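Local coordinates for protein KLLA0F20702p (Kluyveromyces lactis, PDB 5Y5A) that is the Est1 subunit of yeast telomerase, here its large N-terminal part, and probably helps recruit the enzyme to telomeres by binding Cdc13, at residues A[40-45]-A[128-133]; A[136-141]-A[190-195]; A[426-431]-A[496-501]; A[477-482]-A[520-525]. All coordinates share one frame; numbering follows the deposited sequence.

Overall arrangement
Interactions 1 and 2 lie in the N-terminal helical part and share helix 113-144. Interaction 1 sets it beside helix 33-53, interaction 2 beside helix 179-206; their centres are about 12 Å apart, and His131 packs on Ile195 between them. Both are buried, and neither pairs its segments by a hydrogen bond. Interactions 3 and 4 belong to the other end of the chain, with about 44 Å between the centres of interactions 1 and 3. Interaction 3 joins helix 421-433 to a loop by a buried salt bridge. Interaction 4 joins two loops, is only partly buried and also carries a polar bond. These two touch where Phe501 packs on Arg478.

Interaction 1 (A[40-45]-A[128-133]); sequences MIHSKI and PQIHKL
Segments 40-45 and 128-133, of helices 33-53 and 113-144, run side by side and almost exactly parallel, at 4° between their directions. The axes come no nearer than 11.0 Å, and the His42 ring spans the space to the other helix. The nearest CA atoms are those of His42 and Leu133, at 6.8 Å. The CG of His42 lies anti to its own carbonyl carbon (chi1 -87°), and the imidazole reaches across to the turn at 129-133. The backbone O of Gln129 lies 3.2 Å from His42 CE1, oblique to the ring. The same carbon lies 3.8 Å from Gln129 CB. The backbone N of Ile130 sits at the ring edge, near its plane. Leu133 covers one face of the imidazole. Its CD2 stands 4.0 Å from the centroid of the His42 ring and 27° off the ring normal, a CH-pi contact. The other methyl, Leu133 CD1, meets Ile45 CG2 at 4.1 Å, about one turn further along helix 33-53. CD2 and CB thus lie against the imidazole, while CD1 reaches Ile45. The polar end of the histidine is held from outside the pair: His42 NE2 is hydrogen-bonded to His90 NE2, and the two rings meet at a steep angle. His90 lies on helix 78-105, which also packs on Ile45 and Leu133 through Thr85. Helix 7-21 lies against helix 33-53, where Phe12 touches Ile45. Helix 179-206 packs on helix 113-144 at Ile130 and His131, so the contact is enclosed in an all-helical bundle.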
loop_
_atom_site.group_PDB
_atom_site.type_symbol
_atom_site.label_atom_id
_atom_site.label_comp_id
_atom_site.label_asym_id
_atom_site.label_seq_id
_atom_site.Cartn_x
_atom_site.Cartn_y
_atom_site.Cartn_z
ATOM N N MET A 40 32.244 -4.127 -17.312
ATOM C CA MET A 40 32.594 -2.902 -18.011
ATOM C C MET A 40 31.462 -1.885 -17.917
ATOM O O MET A 40 31.696 -0.701 -17.663
ATOM C CB MET A 40 32.925 -3.196 -19.472
ATOM C CG MET A 40 34.176 -4.034 -19.658
ATOM S SD MET A 40 35.646 -3.243 -18.980
ATOM C CE MET A 40 35.802 -1.845 -20.083
ATOM N N ILE A 41 30.233 -2.353 -18.114
ATOM C CA ILE A 41 29.066 -1.483 -18.075
ATOM C C ILE A 41 28.822 -0.972 -16.657
ATOM O O ILE A 41 28.514 0.202 -16.458
ATOM C CB ILE A 41 27.810 -2.211 -18.610
ATOM C CG1 ILE A 41 27.995 -2.534 -20.099
ATOM C CG2 ILE A 41 26.551 -1.376 -18.385
ATOM C CD1 ILE A 41 26.889 -3.360 -20.703
ATOM N N HIS A 42 28.976 -1.854 -15.674
ATOM C CA HIS A 42 28.870 -1.465 -14.270
ATOM C C HIS A 42 29.900 -0.396 -13.918
ATOM O O HIS A 42 29.618 0.528 -13.155
ATOM C CB HIS A 42 29.051 -2.678 -13.353
ATOM C CG HIS A 42 27.787 -3.433 -13.087
ATOM N ND1 HIS A 42 27.679 -4.370 -12.083
ATOM C CD2 HIS A 42 26.574 -3.385 -13.689
ATOM C CE1 HIS A 42 26.455 -4.870 -12.079
ATOM N NE2 HIS A 42 25.765 -4.289 -13.043
ATOM N N SER A 43 31.094 -0.531 -14.482
ATOM C CA SER A 43 32.183 0.398 -14.207
ATOM C C SER A 43 31.869 1.797 -14.723
ATOM O O SER A 43 32.211 2.791 -14.086
ATOM C CB SER A 43 33.487 -0.105 -14.826
ATOM O OG SER A 43 34.491 0.891 -14.752
ATOM N N LYS A 44 31.220 1.870 -15.880
ATOM C CA LYS A 44 30.847 3.153 -16.462
ATOM C C LYS A 44 29.718 3.795 -15.675
ATOM O O LYS A 44 29.718 5.002 -15.444
ATOM C CB LYS A 44 30.428 2.989 -17.920
ATOM C CG LYS A 44 31.562 2.655 -18.860
ATOM C CD LYS A 44 31.105 2.703 -20.308
ATOM C CE LYS A 44 32.273 2.492 -21.256
ATOM N NZ LYS A 44 31.854 2.604 -22.678
ATOM N N ILE A 45 28.756 2.975 -15.268
ATOM C CA ILE A 45 27.590 3.460 -14.551
ATOM C C ILE A 45 27.991 3.998 -13.181
ATOM O O ILE A 45 27.569 5.090 -12.789
ATOM C CB ILE A 45 26.533 2.354 -14.399
ATOM C CG1 ILE A 45 25.983 1.961 -15.772
ATOM C CG2 ILE A 45 25.405 2.801 -13.475
ATOM C CD1 ILE A 45 24.912 0.886 -15.714
ATOM N N PRO A 128 25.826 -11.242 -7.732
ATOM C CA PRO A 128 26.517 -10.385 -6.761
ATOM C C PRO A 128 26.967 -9.033 -7.324
ATOM O O PRO A 128 27.085 -8.077 -6.560
ATOM C CB PRO A 128 27.728 -11.230 -6.357
ATOM C CG PRO A 128 27.263 -12.629 -6.527
ATOM C CD PRO A 128 26.400 -12.600 -7.755
ATOM N N GLN A 129 27.210 -8.955 -8.627
ATOM C CA GLN A 129 27.616 -7.697 -9.247
ATOM C C GLN A 129 26.443 -6.730 -9.319
ATOM O O GLN A 129 26.570 -5.554 -8.973
ATOM C CB GLN A 129 28.189 -7.942 -10.643
ATOM C CG GLN A 129 29.577 -8.556 -10.624
ATOM C CD GLN A 129 30.524 -7.781 -9.728
ATOM O OE1 GLN A 129 30.757 -6.589 -9.936
ATOM N NE2 GLN A 129 31.060 -8.451 -8.713
ATOM N N ILE A 130 25.307 -7.247 -9.774
ATOM C CA ILE A 130 24.075 -6.481 -9.857
ATOM C C ILE A 130 23.725 -5.905 -8.500
ATOM O O ILE A 130 23.422 -4.719 -8.375
ATOM C CB ILE A 130 22.908 -7.349 -10.356
ATOM C CG1 ILE A 130 23.200 -7.862 -11.767
ATOM C CG2 ILE A 130 21.600 -6.560 -10.322
ATOM C CD1 ILE A 130 22.141 -8.790 -12.304
ATOM N N HIS A 131 23.779 -6.755 -7.484
ATOM C CA HIS A 131 23.472 -6.325 -6.131
ATOM C C HIS A 131 24.456 -5.261 -5.663
ATOM O O HIS A 131 24.077 -4.322 -4.964
ATOM C CB HIS A 131 23.490 -7.510 -5.170
ATOM C CG HIS A 131 23.096 -7.150 -3.774
ATOM N ND1 HIS A 131 24.018 -6.852 -2.793
ATOM C CD2 HIS A 131 21.878 -7.019 -3.197
ATOM C CE1 HIS A 131 23.384 -6.562 -1.671
ATOM N NE2 HIS A 131 22.084 -6.658 -1.888
ATOM N N LYS A 132 25.715 -5.409 -6.060
ATOM C CA LYS A 132 26.758 -4.483 -5.638
ATOM C C LYS A 132 26.574 -3.103 -6.245
ATOM O O LYS A 132 26.832 -2.107 -5.583
ATOM C CB LYS A 132 28.145 -5.022 -5.993
ATOM C CG LYS A 132 28.738 -5.918 -4.921
ATOM C CD LYS A 132 30.117 -6.429 -5.305
ATOM C CE LYS A 132 30.638 -7.416 -4.268
ATOM N NZ LYS A 132 31.957 -7.993 -4.645
ATOM N N LEU A 133 26.130 -3.041 -7.496
ATOM C CA LEU A 133 25.918 -1.757 -8.157
ATOM C C LEU A 133 24.957 -0.865 -7.365
ATOM O O LEU A 133 25.172 0.341 -7.231
ATOM C CB LEU A 133 25.385 -1.970 -9.569
ATOM C CG LEU A 133 25.197 -0.708 -10.412
ATOM C CD1 LEU A 133 26.532 -0.079 -10.747
ATOM C CD2 LEU A 133 24.455 -1.042 -11.678
#

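Interaction 2 (A[136-141]-A[190-195]); sequences STLELI and RCLLYI
This is an antiparallel helix pair within the Est1 family region, which belongs to the TPR clan. Segment 136-141 lies on helix 113-144 and segment 190-195 on helix 179-206. Their axes pass 9.9 Å apart at 156°. Leu138 and Cys191 have the nearest CA atoms, and their side chains form the centre of the contact. Leu138 CG rests on Cys191 CB at 3.6 Å. The leucine branches spread around that carbon, with CD2 at 4.0 Å from Cys191 CB. Leu138 CD1 continues past the cysteine to Leu192 CD2, at 3.7 Å. These two leucine side chains meet at about a right angle. The same CD1 lies 4.5 Å from Ile195 CD1, a looser touch. On the other flank, Cys191 SG sits 3.6 Å from Thr137 CB. Thr137 CG2 also faces Cys191 SG, at 3.9 Å. The threonine's chi1 of -47° sets OG1 beside its backbone N, where it is hydrogen-bonded to Leu133 O, one turn back on its own helix. Leu159 touches both Leu138 and Leu192, and helix 218-230 packs on Leu192 through Ile226, Ala227 and Ile230. Thr137 also packs on Leu49 of helix 33-53. All five touching residues are buried. The two segments are joined by carbon and sulfur contacts, and the bond to Leu133 O satisfies the threonine hydroxyl within its own helix. This is consistent with apolar packing holding the two segments together.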
loop_
_atom_site.group_PDB
_atom_site.type_symbol
_atom_site.label_atom_id
_atom_site.label_comp_id
_atom_site.label_asym_id
_atom_site.label_seq_id
_atom_site.Cartn_x
_atom_site.Cartn_y
_atom_site.Cartn_z
ATOM N N SER A 136 26.387 -0.358 -3.498
ATOM C CA SER A 136 27.536 0.555 -3.527
ATOM C C SER A 136 27.049 1.987 -3.462
ATOM O O SER A 136 27.603 2.821 -2.745
ATOM C CB SER A 136 28.379 0.387 -4.796
ATOM O OG SER A 136 28.993 -0.884 -4.870
ATOM N N THR A 137 26.010 2.262 -4.238
ATOM C CA THR A 137 25.476 3.604 -4.357
ATOM C C THR A 137 24.906 4.061 -3.017
ATOM O O THR A 137 25.160 5.185 -2.586
ATOM C CB THR A 137 24.412 3.665 -5.456
ATOM O OG1 THR A 137 24.918 3.000 -6.622
ATOM C CG2 THR A 137 24.087 5.105 -5.809
ATOM N N LEU A 138 24.157 3.180 -2.357
ATOM C CA LEU A 138 23.673 3.435 -1.001
ATOM C C LEU A 138 24.817 3.783 -0.049
ATOM O O LEU A 138 24.790 4.824 0.612
ATOM C CB LEU A 138 22.916 2.222 -0.461
ATOM C CG LEU A 138 21.454 2.071 -0.868
ATOM C CD1 LEU A 138 20.872 0.814 -0.253
ATOM C CD2 LEU A 138 20.657 3.292 -0.453
ATOM N N GLU A 139 25.813 2.903 0.017
ATOM C CA GLU A 139 26.981 3.110 0.872
ATOM C C GLU A 139 27.697 4.410 0.527
ATOM O O GLU A 139 28.154 5.129 1.416
ATOM C CB GLU A 139 27.961 1.935 0.757
ATOM C CG GLU A 139 27.513 0.658 1.448
ATOM C CD GLU A 139 28.544 -0.456 1.337
ATOM O OE1 GLU A 139 29.116 -0.635 0.241
ATOM O OE2 GLU A 139 28.783 -1.153 2.347
ATOM N N LEU A 140 27.800 4.699 -0.768
ATOM C CA LEU A 140 28.382 5.952 -1.229
ATOM C C LEU A 140 27.607 7.128 -0.662
ATOM O O LEU A 140 28.185 8.044 -0.082
ATOM C CB LEU A 140 28.387 6.024 -2.757
ATOM C CG LEU A 140 28.781 7.384 -3.346
ATOM C CD1 LEU A 140 30.240 7.700 -3.054
ATOM C CD2 LEU A 140 28.508 7.457 -4.839
ATOM N N ILE A 141 26.291 7.077 -0.826
ATOM C CA ILE A 141 25.409 8.158 -0.416
ATOM C C ILE A 141 25.483 8.417 1.085
ATOM O O ILE A 141 25.695 9.549 1.515
ATOM C CB ILE A 141 23.957 7.856 -0.813
ATOM C CG1 ILE A 141 23.794 7.986 -2.327
ATOM C CG2 ILE A 141 22.998 8.788 -0.096
ATOM C CD1 ILE A 141 22.466 7.473 -2.837
ATOM N N ARG A 190 15.553 4.201 -5.097
ATOM C CA ARG A 190 15.723 3.367 -6.278
ATOM C C ARG A 190 16.629 2.178 -5.984
ATOM O O ARG A 190 16.353 1.060 -6.427
ATOM C CB ARG A 190 16.278 4.183 -7.437
ATOM C CG ARG A 190 15.286 5.202 -7.973
ATOM C CD ARG A 190 13.956 4.552 -8.338
ATOM N NE ARG A 190 13.239 5.370 -9.307
ATOM C CZ ARG A 190 12.273 6.228 -8.996
ATOM N NH1 ARG A 190 11.880 6.363 -7.736
ATOM N NH2 ARG A 190 11.694 6.938 -9.951
ATOM N N CYS A 191 17.698 2.416 -5.230
ATOM C CA CYS A 191 18.615 1.342 -4.863
ATOM C C CYS A 191 17.881 0.267 -4.079
ATOM O O CYS A 191 18.025 -0.922 -4.352
ATOM C CB CYS A 191 19.787 1.873 -4.040
ATOM S SG CYS A 191 20.946 2.880 -4.965
ATOM N N LEU A 192 17.090 0.695 -3.104
ATOM C CA LEU A 192 16.314 -0.237 -2.307
ATOM C C LEU A 192 15.250 -0.936 -3.156
ATOM O O LEU A 192 14.986 -2.122 -2.966
ATOM C CB LEU A 192 15.674 0.490 -1.127
ATOM C CG LEU A 192 16.672 1.084 -0.126
ATOM C CD1 LEU A 192 15.976 2.076 0.786
ATOM C CD2 LEU A 192 17.355 -0.006 0.692
ATOM N N LEU A 193 14.651 -0.205 -4.094
ATOM C CA LEU A 193 13.646 -0.783 -4.988
ATOM C C LEU A 193 14.225 -1.878 -5.882
ATOM O O LEU A 193 13.631 -2.947 -6.029
ATOM C CB LEU A 193 13.006 0.299 -5.867
ATOM C CG LEU A 193 11.982 -0.198 -6.902
ATOM C CD1 LEU A 193 10.743 -0.802 -6.232
ATOM C CD2 LEU A 193 11.567 0.910 -7.863
ATOM N N TYR A 194 15.380 -1.620 -6.480
ATOM C CA TYR A 194 15.913 -2.548 -7.467
ATOM C C TYR A 194 16.693 -3.692 -6.821
ATOM O O TYR A 194 16.849 -4.760 -7.412
ATOM C CB TYR A 194 16.772 -1.800 -8.482
ATOM C CG TYR A 194 15.957 -0.832 -9.307
ATOM C CD1 TYR A 194 14.750 -1.228 -9.877
ATOM C CD2 TYR A 194 16.374 0.484 -9.497
ATOM C CE1 TYR A 194 13.982 -0.340 -10.626
ATOM C CE2 TYR A 194 15.615 1.378 -10.243
ATOM C CZ TYR A 194 14.422 0.961 -10.805
ATOM O OH TYR A 194 13.670 1.842 -11.550
ATOM N N ILE A 195 17.177 -3.477 -5.606
ATOM C CA ILE A 195 17.691 -4.589 -4.824
ATOM C C ILE A 195 16.522 -5.534 -4.553
ATOM O O ILE A 195 16.648 -6.747 -4.717
ATOM C CB ILE A 195 18.344 -4.121 -3.505
ATOM C CG1 ILE A 195 19.746 -3.568 -3.780
ATOM C CG2 ILE A 195 18.432 -5.262 -2.512
ATOM C CD1 ILE A 195 20.436 -3.005 -2.560
#

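Interaction 3 (A[426-431]-A[496-501]); sequences ARIMMC and FTLSDF
Asp500 OD1 is gripped by two groups, the NH1 of Arg427 and the backbone N of Phe501. Arg427 NH1 donates at 2.9 Å to the syn lone pair of Asp500 OD1. The Phe501 N comes from the anti side, well out of the carboxylate plane. It lies 2.7 Å from Asp500 OD1, a short but bent bond inside the loop. The other oxygen takes a straight bond: Arg427 NE to Asp500 OD2 is 2.7 Å, with an N-H...O angle of 169°. This is a side-on, two-nitrogen salt bridge, and the guanidinium and carboxylate planes are only 22° apart. The arginine chain bends at CG-CD (chi3 63°), which turns its NE edge to the aspartate. Both faces of the guanidinium are covered. Phe501 CE2 stands over its centre on one side, 3.6 Å from Arg427 CZ. The phenyl presents its edge, its plane steep to the guanidinium. Leu498 CD1 lies over the opposite face, offset toward the rim. Cys431 SG fills in beside the pair, 3.5 Å from Asp500 OD2 and 3.8 Å from Leu498 CB. Arg427 also forms salt bridges to Glu484 and Asp485. The bound peptide packs an aromatic side chain on Met430 and Thr497 of the same two segments. The ion pair ties the loop 496-501 to helix 421-433. Phe501 and Leu498 on opposite faces, with the two-nitrogen grip on Asp500, fix how the guanidinium is turned. The carboxylates of Asp500, Glu484 and Asp485 probably compensate the buried charge, and Asp485 is shared with the nearby Arg478.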
loop_
_atom_site.group_PDB
_atom_site.type_symbol
_atom_site.label_atom_id
_atom_site.label_comp_id
_atom_site.label_asym_id
_atom_site.label_seq_id
_atom_site.Cartn_x
_atom_site.Cartn_y
_atom_site.Cartn_z
ATOM N N ALA A 426 -12.129 3.615 12.317
ATOM C CA ALA A 426 -13.074 4.731 12.361
ATOM C C ALA A 426 -12.437 6.030 11.849
ATOM O O ALA A 426 -13.096 6.801 11.150
ATOM C CB ALA A 426 -13.622 4.918 13.780
ATOM N N ARG A 427 -11.169 6.275 12.192
ATOM C CA ARG A 427 -10.476 7.486 11.733
ATOM C C ARG A 427 -10.393 7.513 10.215
ATOM O O ARG A 427 -10.597 8.540 9.575
ATOM C CB ARG A 427 -9.057 7.579 12.298
ATOM C CG ARG A 427 -8.945 7.993 13.747
ATOM C CD ARG A 427 -7.485 8.203 14.101
ATOM N NE ARG A 427 -6.885 9.290 13.328
ATOM C CZ ARG A 427 -5.598 9.344 12.997
ATOM N NH1 ARG A 427 -5.128 10.371 12.299
ATOM N NH2 ARG A 427 -4.778 8.364 13.363
ATOM N N ILE A 428 -10.081 6.354 9.657
ATOM C CA ILE A 428 -9.859 6.212 8.235
ATOM C C ILE A 428 -11.147 6.441 7.434
ATOM O O ILE A 428 -11.133 7.129 6.402
ATOM C CB ILE A 428 -9.248 4.838 7.965
ATOM C CG1 ILE A 428 -7.791 4.861 8.423
ATOM C CG2 ILE A 428 -9.370 4.437 6.513
ATOM C CD1 ILE A 428 -7.188 3.509 8.507
ATOM N N MET A 429 -12.258 5.903 7.932
ATOM C CA MET A 429 -13.562 6.161 7.330
ATOM C C MET A 429 -13.855 7.662 7.267
ATOM O O MET A 429 -14.192 8.192 6.213
ATOM C CB MET A 429 -14.671 5.442 8.110
ATOM C CG MET A 429 -14.571 3.907 8.097
ATOM S SD MET A 429 -15.955 3.133 8.977
ATOM C CE MET A 429 -15.316 1.487 9.284
ATOM N N MET A 430 -13.706 8.341 8.400
ATOM C CA MET A 430 -14.016 9.757 8.479
ATOM C C MET A 430 -13.072 10.593 7.630
ATOM O O MET A 430 -13.492 11.546 6.982
ATOM C CB MET A 430 -13.973 10.231 9.930
ATOM C CG MET A 430 -14.911 9.461 10.833
ATOM S SD MET A 430 -16.575 9.363 10.143
ATOM C CE MET A 430 -16.982 11.095 10.110
ATOM N N CYS A 431 -11.798 10.237 7.633
ATOM C CA CYS A 431 -10.827 10.973 6.838
ATOM C C CYS A 431 -11.099 10.798 5.352
ATOM O O CYS A 431 -10.934 11.734 4.565
ATOM C CB CYS A 431 -9.409 10.528 7.175
ATOM S SG CYS A 431 -8.829 11.198 8.734
ATOM N N PHE A 496 -3.385 11.923 1.139
ATOM C CA PHE A 496 -1.939 11.776 1.335
ATOM C C PHE A 496 -1.545 11.850 2.804
ATOM O O PHE A 496 -0.420 11.497 3.166
ATOM C CB PHE A 496 -1.178 12.888 0.598
ATOM C CG PHE A 496 -1.546 13.001 -0.854
ATOM C CD1 PHE A 496 -1.618 11.862 -1.649
ATOM C CD2 PHE A 496 -1.848 14.230 -1.425
ATOM C CE1 PHE A 496 -1.968 11.947 -2.992
ATOM C CE2 PHE A 496 -2.197 14.320 -2.776
ATOM C CZ PHE A 496 -2.257 13.166 -3.556
ATOM N N THR A 497 -2.469 12.295 3.652
ATOM C CA THR A 497 -2.229 12.310 5.095
ATOM C C THR A 497 -3.584 12.413 5.817
ATOM O O THR A 497 -4.480 13.133 5.372
ATOM C CB THR A 497 -1.255 13.436 5.546
ATOM O OG1 THR A 497 -0.963 13.304 6.940
ATOM C CG2 THR A 497 -1.833 14.828 5.264
ATOM N N LEU A 498 -3.752 11.664 6.905
ATOM C CA LEU A 498 -4.993 11.736 7.679
ATOM C C LEU A 498 -5.104 13.101 8.363
ATOM O O LEU A 498 -4.341 13.415 9.278
ATOM C CB LEU A 498 -5.060 10.615 8.716
ATOM C CG LEU A 498 -4.775 9.210 8.182
ATOM C CD1 LEU A 498 -4.918 8.155 9.278
ATOM C CD2 LEU A 498 -5.677 8.889 6.992
ATOM N N SER A 499 -6.066 13.906 7.921
ATOM C CA SER A 499 -6.163 15.296 8.352
ATOM C C SER A 499 -7.226 15.570 9.440
ATOM O O SER A 499 -7.750 16.682 9.520
ATOM C CB SER A 499 -6.444 16.183 7.134
ATOM O OG SER A 499 -7.671 15.823 6.514
ATOM N N ASP A 500 -7.540 14.577 10.269
ATOM C CA ASP A 500 -8.466 14.803 11.379
ATOM C C ASP A 500 -7.771 15.530 12.533
ATOM O O ASP A 500 -8.347 16.425 13.141
ATOM C CB ASP A 500 -9.083 13.492 11.870
ATOM C CG ASP A 500 -8.065 12.370 11.997
ATOM O OD1 ASP A 500 -6.848 12.634 11.882
ATOM O OD2 ASP A 500 -8.491 11.215 12.213
ATOM N N PHE A 501 -6.535 15.152 12.832
ATOM C CA PHE A 501 -5.717 15.920 13.763
ATOM C C PHE A 501 -5.261 17.212 13.106
ATOM O O PHE A 501 -5.272 17.329 11.880
ATOM C CB PHE A 501 -4.481 15.136 14.209
ATOM C CG PHE A 501 -4.765 14.041 15.188
ATOM C CD1 PHE A 501 -4.854 14.312 16.548
ATOM C CD2 PHE A 501 -4.916 12.736 14.757
ATOM C CE1 PHE A 501 -5.101 13.298 17.459
ATOM C CE2 PHE A 501 -5.168 11.724 15.654
ATOM C CZ PHE A 501 -5.256 12.000 17.009
#

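Interaction 4 (A[477-482]-A[520-525]); sequences TRDYFY and SKNKLT
Tyr480 reaches across to loop 520-525 with its ring and hydroxyl. The backbone N of Leu524 donates to Tyr480 OH at 3.0 Å, with an N-H...O angle of 168°. It approaches at the ring edge, near the ring plane. The side chain of Leu524 folds over the same end, with CB 3.5 Å from Tyr480 OH and CG 4.2 Å from Tyr480 CE2. The backbone O of Asn522 lies oblique to the ring, 2.9 Å from Tyr480 CE2, a very short distance at a poorly ordered residue and so not firm. Ser520 OG lies 3.6 Å from Tyr480 CD2, and Lys523 CG lies 4.0 Å from Tyr480 OH. Tyr480 CG stands between its backbone N and carbonyl carbon (chi1 61°), and this sends the ring out to the other loop. Leu524 CD1 also meets Tyr482 OH, at 4.2 Å. Further out, Glu529 of helix 526-546 is hydrogen-bonded to Tyr480 OH, which thus has two partners. Ser532 of the same helix bonds Tyr482 OH. Thr525 is the N-cap of helix 526-546, its OG1 accepting from the N of Glu528. The contact is thus loop-to-loop packing beside a capped helix start, with Tyr480 pinning the residues that lead into helix 526-546.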
loop_
_atom_site.group_PDB
_atom_site.type_symbol
_atom_site.label_atom_id
_atom_site.label_comp_id
_atom_site.label_asym_id
_atom_site.label_seq_id
_atom_site.Cartn_x
_atom_site.Cartn_y
_atom_site.Cartn_z
ATOM N N THR A 477 -4.529 17.602 19.145
ATOM C CA THR A 477 -3.192 17.585 18.569
ATOM C C THR A 477 -2.371 16.446 19.155
ATOM O O THR A 477 -2.858 15.669 19.982
ATOM C CB THR A 477 -2.445 18.908 18.802
ATOM O OG1 THR A 477 -2.203 19.091 20.203
ATOM C CG2 THR A 477 -3.250 20.087 18.269
ATOM N N ARG A 478 -1.115 16.372 18.733
ATOM C CA ARG A 478 -0.253 15.240 19.036
ATOM C C ARG A 478 1.183 15.535 18.633
ATOM O O ARG A 478 1.457 16.536 17.967
ATOM C CB ARG A 478 -0.743 14.005 18.306
ATOM C CG ARG A 478 -0.773 14.205 16.810
ATOM C CD ARG A 478 -1.199 12.948 16.136
ATOM N NE ARG A 478 -1.341 13.108 14.694
ATOM C CZ ARG A 478 -1.547 12.086 13.877
ATOM N NH1 ARG A 478 -1.615 10.861 14.386
ATOM N NH2 ARG A 478 -1.678 12.277 12.569
ATOM N N ASP A 479 2.100 14.651 19.010
ATOM C CA ASP A 479 3.516 14.908 18.782
ATOM C C ASP A 479 4.142 14.001 17.732
ATOM O O ASP A 479 5.288 14.218 17.328
ATOM C CB ASP A 479 4.280 14.786 20.099
ATOM C CG ASP A 479 3.932 15.897 21.067
ATOM O OD1 ASP A 479 3.535 16.982 20.594
ATOM O OD2 ASP A 479 4.046 15.687 22.293
ATOM N N TYR A 480 3.387 13.005 17.273
ATOM C CA TYR A 480 3.910 12.052 16.301
ATOM C C TYR A 480 2.804 11.284 15.589
ATOM O O TYR A 480 1.646 11.299 16.016
ATOM C CB TYR A 480 4.877 11.071 16.981
ATOM C CG TYR A 480 4.266 10.229 18.089
ATOM C CD1 TYR A 480 3.687 8.995 17.811
ATOM C CD2 TYR A 480 4.284 10.660 19.415
ATOM C CE1 TYR A 480 3.136 8.220 18.813
ATOM C CE2 TYR A 480 3.730 9.887 20.425
ATOM C CZ TYR A 480 3.159 8.668 20.118
ATOM O OH TYR A 480 2.607 7.890 21.117
ATOM N N PHE A 481 3.171 10.616 14.499
ATOM C CA PHE A 481 2.227 9.822 13.716
ATOM C C PHE A 481 1.922 8.484 14.386
ATOM O O PHE A 481 2.793 7.888 15.022
ATOM C CB PHE A 481 2.773 9.573 12.306
ATOM C CG PHE A 481 2.391 10.625 11.304
ATOM C CD1 PHE A 481 1.808 11.817 11.711
ATOM C CD2 PHE A 481 2.600 10.413 9.950
ATOM C CE1 PHE A 481 1.456 12.777 10.788
ATOM C CE2 PHE A 481 2.251 11.374 9.019
ATOM C CZ PHE A 481 1.675 12.557 9.439
ATOM N N TYR A 482 0.683 8.019 14.237
ATOM C CA TYR A 482 0.282 6.712 14.749
ATOM C C TYR A 482 0.402 5.654 13.643
ATOM O O TYR A 482 0.678 5.988 12.485
ATOM C CB TYR A 482 -1.146 6.761 15.305
ATOM C CG TYR A 482 -1.328 7.741 16.447
ATOM C CD1 TYR A 482 -0.267 8.075 17.278
ATOM C CD2 TYR A 482 -2.557 8.342 16.686
ATOM C CE1 TYR A 482 -0.426 8.977 18.316
ATOM C CE2 TYR A 482 -2.725 9.244 17.729
ATOM C CZ TYR A 482 -1.655 9.556 18.535
ATOM O OH TYR A 482 -1.814 10.452 19.562
ATOM N N SER A 520 9.717 9.013 18.669
ATOM C CA SER A 520 9.983 10.269 19.362
ATOM C C SER A 520 10.320 10.025 20.828
ATOM O O SER A 520 10.128 8.926 21.347
ATOM C CB SER A 520 8.782 11.217 19.257
ATOM O OG SER A 520 7.822 10.939 20.262
ATOM N N LYS A 521 10.826 11.062 21.487
ATOM C CA LYS A 521 11.119 10.996 22.913
ATOM C C LYS A 521 9.823 10.917 23.707
ATOM O O LYS A 521 9.753 10.275 24.756
ATOM C CB LYS A 521 11.933 12.212 23.349
ATOM C CG LYS A 521 13.107 12.539 22.439
ATOM C CD LYS A 521 13.884 13.746 22.955
ATOM C CE LYS A 521 15.038 14.101 22.029
ATOM N NZ LYS A 521 15.853 15.237 22.549
ATOM N N ASN A 522 8.796 11.586 23.197
ATOM C CA ASN A 522 7.476 11.530 23.801
ATOM C C ASN A 522 6.616 10.463 23.146
ATOM O O ASN A 522 5.786 10.764 22.293
ATOM C CB ASN A 522 6.780 12.888 23.707
ATOM C CG ASN A 522 5.332 12.835 24.168
ATOM O OD1 ASN A 522 4.403 12.948 23.363
ATOM N ND2 ASN A 522 5.133 12.658 25.471
ATOM N N LYS A 523 6.833 9.209 23.525
ATOM C CA LYS A 523 5.918 8.151 23.130
ATOM C C LYS A 523 4.923 7.924 24.252
ATOM O O LYS A 523 5.292 7.828 25.421
ATOM C CB LYS A 523 6.661 6.861 22.788
ATOM C CG LYS A 523 5.750 5.748 22.299
ATOM C CD LYS A 523 6.550 4.508 21.929
ATOM C CE LYS A 523 5.643 3.385 21.464
ATOM N NZ LYS A 523 6.406 2.162 21.096
ATOM N N LEU A 524 3.652 7.860 23.887
ATOM C CA LEU A 524 2.584 7.722 24.860
ATOM C C LEU A 524 2.277 6.254 25.109
ATOM O O LEU A 524 2.594 5.403 24.281
ATOM C CB LEU A 524 1.335 8.452 24.367
ATOM C CG LEU A 524 1.542 9.921 23.992
ATOM C CD1 LEU A 524 0.384 10.434 23.153
ATOM C CD2 LEU A 524 1.723 10.758 25.253
ATOM N N THR A 525 1.656 5.958 26.248
ATOM C CA THR A 525 1.190 4.605 26.512
ATOM C C THR A 525 0.146 4.214 25.470
ATOM O O THR A 525 -0.414 5.072 24.787
ATOM C CB THR A 525 0.569 4.469 27.907
ATOM O OG1 THR A 525 -0.669 5.189 27.943
ATOM C CG2 THR A 525 1.506 5.013 28.972
#